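Side-chain contact in putative D-glycero-D-manno-heptose 7-phosphate kinase (Campylobacter jejuni subsp. jejuni, PDB 4N3O), which catalyses the ATP-dependent phosphorylation of D-glycero-alpha-D-manno-heptose 7-phosphate at C-1, a step on the way to the GDP-heptose used for capsule polysaccharide: residues G117-L122 and E149-D154. Residues are numbered along the deposited sequence; the frame is centred on the assembly and turned at random.
Sequences GGSSTL and EIERED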
loop_
_atom_site.group_PDB
_atom_site.type_symbol
_atom_site.label_atom_id
_atom_site.label_comp_id
_atom_site.label_asym_id
_atom_site.label_seq_id
_atom_site.Cartn_x
_atom_site.Cartn_y
_atom_site.Cartn_z
ATOM N N GLY A 117 -10.389 0.488 -13.269
ATOM C CA GLY A 117 -10.145 1.767 -13.958
ATOM C C GLY A 117 -8.832 1.806 -14.711
ATOM O O GLY A 117 -8.257 2.877 -14.925
ATOM N N GLY A 118 -8.359 0.630 -15.101
ATOM C CA GLY A 118 -7.079 0.464 -15.803
ATOM C C GLY A 118 -6.778 1.355 -16.999
ATOM O O GLY A 118 -5.665 1.873 -17.109
ATOM N N SER A 119 -7.754 1.558 -17.885
ATOM C CA SER A 119 -7.519 2.360 -19.104
ATOM C C SER A 119 -7.429 3.861 -18.854
ATOM O O SER A 119 -6.582 4.550 -19.423
ATOM C CB SER A 119 -8.611 2.094 -20.122
ATOM O OG SER A 119 -8.682 0.711 -20.415
ATOM N N SER A 120 -8.319 4.363 -18.018
ATOM C CA SER A 120 -8.345 5.774 -17.691
ATOM C C SER A 120 -7.101 6.120 -16.900
ATOM O O SER A 120 -6.503 7.154 -17.121
ATOM C CB SER A 120 -9.573 6.084 -16.839
ATOM O OG SER A 120 -10.735 5.604 -17.472
ATOM N N THR A 121 -6.762 5.259 -15.940
ATOM C CA THR A 121 -5.581 5.412 -15.127
ATOM C C THR A 121 -4.304 5.491 -15.997
ATOM O O THR A 121 -3.395 6.268 -15.711
ATOM C CB THR A 121 -5.464 4.229 -14.122
ATOM O OG1 THR A 121 -6.564 4.257 -13.203
ATOM C CG2 THR A 121 -4.179 4.300 -13.327
ATOM N N LEU A 122 -4.240 4.691 -17.053
ATOM C CA LEU A 122 -3.068 4.697 -17.943
ATOM C C LEU A 122 -2.965 6.007 -18.732
ATOM O O LEU A 122 -1.896 6.642 -18.784
ATOM C CB LEU A 122 -3.132 3.508 -18.906
ATOM C CG LEU A 122 -2.050 3.397 -19.981
ATOM C CD1 LEU A 122 -0.665 3.354 -19.371
ATOM C CD2 LEU A 122 -2.290 2.154 -20.824
ATOM N N GLU A 149 -11.679 12.772 -23.171
ATOM C CA GLU A 149 -11.926 13.037 -24.590
ATOM C C GLU A 149 -11.232 12.011 -25.455
ATOM O O GLU A 149 -11.812 11.458 -26.407
ATOM C CB GLU A 149 -11.443 14.438 -24.956
ATOM C CG GLU A 149 -12.191 15.539 -24.202
ATOM C CD GLU A 149 -11.781 16.949 -24.604
ATOM O OE1 GLU A 149 -10.822 17.087 -25.403
ATOM O OE2 GLU A 149 -12.421 17.923 -24.124
ATOM N N ILE A 150 -9.980 11.754 -25.116
ATOM C CA ILE A 150 -9.174 10.799 -25.849
ATOM C C ILE A 150 -9.779 9.412 -25.704
ATOM O O ILE A 150 -9.868 8.669 -26.683
ATOM C CB ILE A 150 -7.699 10.837 -25.362
ATOM C CG1 ILE A 150 -7.042 12.154 -25.810
ATOM C CG2 ILE A 150 -6.902 9.664 -25.910
ATOM C CD1 ILE A 150 -5.675 12.399 -25.207
ATOM N N GLU A 151 -10.248 9.083 -24.503
ATOM C CA GLU A 151 -10.792 7.749 -24.262
ATOM C C GLU A 151 -12.170 7.487 -24.900
ATOM O O GLU A 151 -12.422 6.362 -25.339
ATOM C CB GLU A 151 -10.797 7.404 -22.762
ATOM C CG GLU A 151 -11.044 5.922 -22.490
ATOM C CD GLU A 151 -10.880 5.527 -21.030
ATOM O OE1 GLU A 151 -10.573 6.401 -20.186
ATOM O OE2 GLU A 151 -11.049 4.327 -20.723
ATOM N N ARG A 152 -13.051 8.489 -24.955
ATOM C CA ARG A 152 -14.366 8.271 -25.576
ATOM C C ARG A 152 -14.251 8.257 -27.099
ATOM O O ARG A 152 -14.872 7.428 -27.761
ATOM C CB ARG A 152 -15.401 9.326 -25.153
ATOM C CG ARG A 152 -15.169 10.719 -25.718
ATOM C CD ARG A 152 -16.307 11.665 -25.355
ATOM N NE ARG A 152 -16.029 13.036 -25.773
ATOM C CZ ARG A 152 -16.848 14.057 -25.569
ATOM N NH1 ARG A 152 -16.510 15.273 -25.981
ATOM N NH2 ARG A 152 -18.006 13.862 -24.954
ATOM N N GLU A 153 -13.434 9.164 -27.637
ATOM C CA GLU A 153 -13.254 9.305 -29.089
ATOM C C GLU A 153 -12.454 8.191 -29.740
ATOM O O GLU A 153 -12.860 7.663 -30.775
ATOM C CB GLU A 153 -12.595 10.667 -29.410
ATOM C CG GLU A 153 -12.335 10.926 -30.898
ATOM C CD GLU A 153 -11.664 12.270 -31.172
ATOM O OE1 GLU A 153 -11.806 13.197 -30.337
ATOM O OE2 GLU A 153 -11.007 12.405 -32.234
ATOM N N ASP A 154 -11.324 7.838 -29.136
ATOM C CA ASP A 154 -10.437 6.822 -29.696
ATOM C C ASP A 154 -10.493 5.477 -28.950
ATOM O O ASP A 154 -9.461 4.910 -28.599
ATOM C CB ASP A 154 -9.007 7.373 -29.742
ATOM C CG ASP A 154 -8.913 8.682 -30.521
ATOM O OD1 ASP A 154 -9.543 8.793 -31.597
ATOM O OD2 ASP A 154 -8.193 9.598 -30.060
#
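Glu151 reaches out from helix 140-153 and sets its carboxylate against the first turn of helix 118-134, where Ser120 gives it a hydrogen bond and Ser119 lies alongside. With CG anti to the backbone N (chi1 -167°) and the chain extended beyond it, Glu151 is carried across from its own helix to the serine turn. The two carboxylate oxygens divide the work. OE1 takes a hydrogen bond from Ser120 OG at 2.8 Å, on the syn lone pair, the side facing its sister oxygen; Ser120 OG therefore also lies 3.5 Å from Glu151 OE2. That second oxygen rests against the methylene of Ser119, with Glu151 OE2 3.4 Å from Ser119 CB. Gln164 NE2 offers OE1 a second, weak hydrogen bond, which may help hold the carboxylate. Ser120 also touches Asp163, the probable proton acceptor, on helix 162-169. At the start of the serine-bearing turn, Gly117 is the N-cap, and its carbonyl O accepts both Thr121 N and Thr121 OG1, the latter at 2.8 Å from above the carbonyl plane. This is the end of the glycine- and serine-rich motif that in GHMP kinases wraps the ATP phosphates, and probably does so here. Ser119 OG and Glu151 OE2, 4.3 Å apart, are consistent with likely ligands facing a shared magnesium ion; Ser120, by holding OE1, probably orients the carboxylate from the second shell.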